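Local coordinates for thioesterase (Streptomyces coelicolor, PDB 3QMW), which is an alpha/beta-hydrolase-fold thioesterase of prodiginine biosynthesis, probably cleaving thioester-bound intermediates of that pathway by hydrolysis, at residues D[133-136]-D[142-145]; D[158-163]-D[210-215]. One frame throughout, in Å; residues are numbered along the deposited sequence.

Interaction 1 of 2, residues D[133-136]-D[142-145]; sequences GSRA and DRAD
The guanidinium of Arg135 takes Asp142 OD1 at its edge, almost exactly in its plane, while CD of Arg143 approaches obliquely, 4.0 Å from Arg135 NH2; over one face of the Arg143 guanidinium lies Asp145 OD1, offset toward the rim. The two segments belong to the long loop that follows strand 129-132 of the alpha/beta-hydrolase sheet and runs out to helix 150-159, and a salt bridge from Arg135 to Asp142 ties them together. In that bridge Arg135 NH1 gives a hydrogen bond of 2.9 Å to Asp142 OD1, reaching the oxygen on its syn side but tilted out of the carboxylate plane. The bond is bent, 135° at the hydrogen, and the carboxylate is turned 42° from the guanidinium, so this is a one-point grip and not a paired, coplanar one. Arg135 has to reach far to make it: its CA and that of Asp142 are 11.8 Å apart. The Arg135 side chain bends at chi3 on its way to the acid. Leu139 O, in the residues between the two segments, is a second acceptor for NH1. A methionine in place of Arg135 would probably leave the Asp142 carboxylate without its cationic mate and Leu139 O without this donor. The guanidinium of Arg143 stands nearly perpendicular to that of Arg135, at 80°, and answers to an acid of its own: Asp145 OD2 sits 3.4 Å from Arg143 NH2, with no N-H aimed at it.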
loop_
_atom_site.group_PDB
_atom_site.type_symbol
_atom_site.label_atom_id
_atom_site.label_comp_id
_atom_site.label_asym_id
_atom_site.label_seq_id
_atom_site.Cartn_x
_atom_site.Cartn_y
_atom_site.Cartn_z
ATOM N N GLY D 133 -14.802 -4.236 8.476
ATOM C CA GLY D 133 -15.518 -4.184 9.743
ATOM C C GLY D 133 -17.027 -4.321 9.637
ATOM O O GLY D 133 -17.757 -3.707 10.407
ATOM N N SER D 134 -17.503 -5.127 8.694
ATOM C CA SER D 134 -18.946 -5.316 8.505
ATOM C C SER D 134 -19.324 -6.788 8.380
ATOM O O SER D 134 -18.730 -7.527 7.596
ATOM C CB SER D 134 -19.421 -4.557 7.263
ATOM O OG SER D 134 -20.805 -4.760 7.036
ATOM N N ARG D 135 -20.309 -7.205 9.168
ATOM C CA ARG D 135 -20.929 -8.532 9.027
ATOM C C ARG D 135 -21.696 -8.637 7.711
ATOM O O ARG D 135 -21.991 -7.626 7.066
ATOM C CB ARG D 135 -21.900 -8.782 10.178
ATOM C CG ARG D 135 -23.068 -7.774 10.212
ATOM C CD ARG D 135 -23.992 -7.971 11.382
ATOM N NE ARG D 135 -23.277 -8.026 12.648
ATOM C CZ ARG D 135 -23.875 -8.105 13.833
ATOM N NH1 ARG D 135 -25.207 -8.115 13.927
ATOM N NH2 ARG D 135 -23.136 -8.165 14.936
ATOM N N ALA D 136 -22.032 -9.859 7.322
ATOM C CA ALA D 136 -22.834 -10.076 6.124
ATOM C C ALA D 136 -24.237 -9.462 6.290
ATOM O O ALA D 136 -24.793 -9.491 7.390
ATOM C CB ALA D 136 -22.940 -11.556 5.835
ATOM N N ASP D 142 -30.308 -7.431 14.592
ATOM C CA ASP D 142 -30.466 -7.843 15.999
ATOM C C ASP D 142 -30.074 -6.797 17.051
ATOM O O ASP D 142 -30.540 -6.865 18.194
ATOM C CB ASP D 142 -29.721 -9.170 16.278
ATOM C CG ASP D 142 -28.201 -9.015 16.308
ATOM O OD1 ASP D 142 -27.656 -8.184 15.545
ATOM O OD2 ASP D 142 -27.548 -9.752 17.086
ATOM N N ARG D 143 -29.220 -5.844 16.676
ATOM C CA ARG D 143 -28.768 -4.810 17.613
ATOM C C ARG D 143 -29.681 -3.599 17.522
ATOM O O ARG D 143 -30.194 -3.281 16.452
ATOM C CB ARG D 143 -27.325 -4.401 17.315
ATOM C CG ARG D 143 -26.315 -5.547 17.402
ATOM C CD ARG D 143 -24.994 -5.160 16.764
ATOM N NE ARG D 143 -24.394 -4.016 17.447
ATOM C CZ ARG D 143 -23.717 -4.076 18.593
ATOM N NH1 ARG D 143 -23.529 -5.235 19.217
ATOM N NH2 ARG D 143 -23.221 -2.962 19.122
ATOM N N ALA D 144 -29.887 -2.941 18.658
ATOM C CA ALA D 144 -30.750 -1.758 18.744
ATOM C C ALA D 144 -30.067 -0.702 19.611
ATOM O O ALA D 144 -30.594 -0.304 20.655
ATOM C CB ALA D 144 -32.108 -2.136 19.325
ATOM N N ASP D 145 -28.887 -0.264 19.173
ATOM C CA ASP D 145 -28.077 0.676 19.945
ATOM C C ASP D 145 -28.397 2.130 19.612
ATOM O O ASP D 145 -28.048 3.027 20.375
ATOM C CB ASP D 145 -26.579 0.389 19.762
ATOM C CG ASP D 145 -26.112 -0.829 20.557
ATOM O OD1 ASP D 145 -26.880 -1.813 20.671
ATOM O OD2 ASP D 145 -24.977 -0.805 21.070
#

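Interaction 2 of 2, residues D[158-163]-D[210-215]; sequences RDLGGL and ADPIAT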
loop_
_atom_site.group_PDB
_atom_site.type_symbol
_atom_site.label_atom_id
_atom_site.label_comp_id
_atom_site.label_asym_id
_atom_site.label_seq_id
_atom_site.Cartn_x
_atom_site.Cartn_y
_atom_site.Cartn_z
ATOM N N ARG D 158 -16.810 3.990 22.666
ATOM C CA ARG D 158 -15.511 4.014 23.348
ATOM C C ARG D 158 -14.886 2.631 23.453
ATOM O O ARG D 158 -13.688 2.479 23.239
ATOM C CB ARG D 158 -15.647 4.596 24.753
ATOM C CG ARG D 158 -14.332 4.653 25.537
ATOM C CD ARG D 158 -14.498 5.340 26.896
ATOM N NE ARG D 158 -15.100 6.675 26.778
ATOM C CZ ARG D 158 -16.263 7.062 27.317
ATOM N NH1 ARG D 158 -17.004 6.234 28.062
ATOM N NH2 ARG D 158 -16.688 8.310 27.118
ATOM N N ASP D 159 -15.703 1.634 23.788
ATOM C CA ASP D 159 -15.232 0.260 23.966
ATOM C C ASP D 159 -14.981 -0.437 22.624
ATOM O O ASP D 159 -14.352 -1.496 22.584
ATOM C CB ASP D 159 -16.228 -0.551 24.813
ATOM C CG ASP D 159 -16.427 0.030 26.212
ATOM O OD1 ASP D 159 -15.457 0.550 26.807
ATOM O OD2 ASP D 159 -17.564 -0.033 26.721
ATOM N N LEU D 160 -15.485 0.152 21.538
ATOM C CA LEU D 160 -15.188 -0.309 20.172
ATOM C C LEU D 160 -14.009 0.446 19.548
ATOM O O LEU D 160 -13.594 0.119 18.444
ATOM C CB LEU D 160 -16.424 -0.169 19.263
ATOM C CG LEU D 160 -17.591 -1.156 19.419
ATOM C CD1 LEU D 160 -18.745 -0.792 18.481
ATOM C CD2 LEU D 160 -17.152 -2.585 19.162
ATOM N N GLY D 161 -13.487 1.455 20.245
ATOM C CA GLY D 161 -12.318 2.211 19.780
ATOM C C GLY D 161 -12.629 3.456 18.964
ATOM O O GLY D 161 -11.750 3.994 18.289
ATOM N N GLY D 162 -13.869 3.932 19.042
ATOM C CA GLY D 162 -14.327 5.055 18.228
ATOM C C GLY D 162 -13.981 6.424 18.769
ATOM O O GLY D 162 -13.764 7.359 17.996
ATOM N N LEU D 163 -13.958 6.553 20.093
ATOM C CA LEU D 163 -13.479 7.774 20.735
ATOM C C LEU D 163 -12.781 7.442 22.061
ATOM O O LEU D 163 -13.355 6.786 22.935
ATOM C CB LEU D 163 -14.622 8.789 20.931
ATOM C CG LEU D 163 -15.843 8.475 21.810
ATOM C CD1 LEU D 163 -15.549 8.665 23.301
ATOM C CD2 LEU D 163 -17.003 9.366 21.412
ATOM N N ALA D 210 -9.617 -7.761 16.901
ATOM C CA ALA D 210 -10.107 -7.212 18.145
ATOM C C ALA D 210 -11.487 -6.620 17.996
ATOM O O ALA D 210 -11.834 -5.701 18.701
ATOM C CB ALA D 210 -9.170 -6.189 18.654
ATOM N N ASP D 211 -12.229 -7.100 17.012
ATOM C CA ASP D 211 -13.559 -6.621 16.713
ATOM C C ASP D 211 -14.658 -7.641 16.979
ATOM O O ASP D 211 -14.717 -8.656 16.346
ATOM C CB ASP D 211 -13.568 -6.285 15.240
ATOM C CG ASP D 211 -14.815 -5.676 14.807
ATOM O OD1 ASP D 211 -15.590 -5.303 15.671
ATOM O OD2 ASP D 211 -15.025 -5.558 13.600
ATOM N N PRO D 212 -15.560 -7.343 17.892
ATOM C CA PRO D 212 -16.742 -8.184 18.124
ATOM C C PRO D 212 -17.825 -8.063 17.049
ATOM O O PRO D 212 -18.413 -9.063 16.650
ATOM C CB PRO D 212 -17.282 -7.678 19.467
ATOM C CG PRO D 212 -16.137 -6.977 20.112
ATOM C CD PRO D 212 -15.337 -6.394 18.996
ATOM N N ILE D 213 -18.070 -6.847 16.580
ATOM C CA ILE D 213 -19.207 -6.567 15.696
ATOM C C ILE D 213 -18.982 -7.095 14.271
ATOM O O ILE D 213 -19.930 -7.218 13.498
ATOM C CB ILE D 213 -19.541 -5.041 15.663
ATOM C CG1 ILE D 213 -19.619 -4.470 17.086
ATOM C CG2 ILE D 213 -20.856 -4.774 14.925
ATOM C CD1 ILE D 213 -20.405 -5.337 18.076
ATOM N N ALA D 214 -17.730 -7.401 13.932
ATOM C CA ALA D 214 -17.415 -8.082 12.680
ATOM C C ALA D 214 -16.345 -9.153 12.908
ATOM O O ALA D 214 -15.157 -8.921 12.665
ATOM C CB ALA D 214 -16.973 -7.082 11.625
ATOM N N THR D 215 -16.785 -10.318 13.390
ATOM C CA THR D 215 -15.907 -11.479 13.592
ATOM C C THR D 215 -15.662 -12.198 12.266
ATOM O O THR D 215 -16.463 -12.075 11.339
ATOM C CB THR D 215 -16.509 -12.497 14.599
ATOM O OG1 THR D 215 -17.824 -12.881 14.176
ATOM C CG2 THR D 215 -16.588 -11.904 15.998
#
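Leu160 and Asp211 mark the closest backbone approach, 7.4 Å between CA atoms, where the chain leaving helix 150-159 faces the irregular loop 210-215. No hydrogen bond crosses; the contact is made by aliphatic side chains at the surface. Leu160 reaches over with its branched end, and its CD2 lies 3.7 Å from Ile213 CG1. The other methyl, CD1, is only slightly farther from that same carbon at 4.0 Å, so both methyls of the leucine rest against one methylene, and the two side chains cross at about a right angle. Ile213 presents CG1 because chi1 of -48° sets this branch opposite the carbonyl carbon and beside the backbone N. Pro212 adds its CD, 4.2 Å from Leu160 CD2. The helix is closed by a Schellman motif in which Gly161 takes a positive phi of 92° and its N bonds back to Arg158 O. A CB there would run into the carbonyl oxygen of Leu160.

Loop 210-215 follows strand 203-208 of the alpha/beta-hydrolase sheet, and it holds Asp211, probably the acid of a Ser-His-Asp catalytic triad with Ser105 and His239. Asp211 OD1 is hydrogen-bonded to His239 ND1, and two backbone amides of its own loop also turn to this oxygen: Ile213 N at 3.1 Å and Ala214 N at 3.5 Å, both weakly. These weak bonds help orient the carboxylate within the loop. The isoleucine also touches His239, so Leu160 packs against a residue lying directly beside the presumed triad.

In the fold
Interactions 1 and 2 come in series along the chain, with centres 11 Å apart on the same side of the chain's centre. Strands 129-132 and 203-208 are neighbours in the parallel sheet; the loop after the first holds both segments of interaction 1 and leads to helix 150-159, while the loop after the second supplies 210-215. The contacts touch each other as well: Ala214 CB packs 3.6 Å from Ser134 N, and Ile213 also meets Arg135 and Arg143. Ile213 is thus shared ground between the salt-bridged loop and the end of helix 150-159, which places both contacts around the loop carrying Asp211, the probable triad acid.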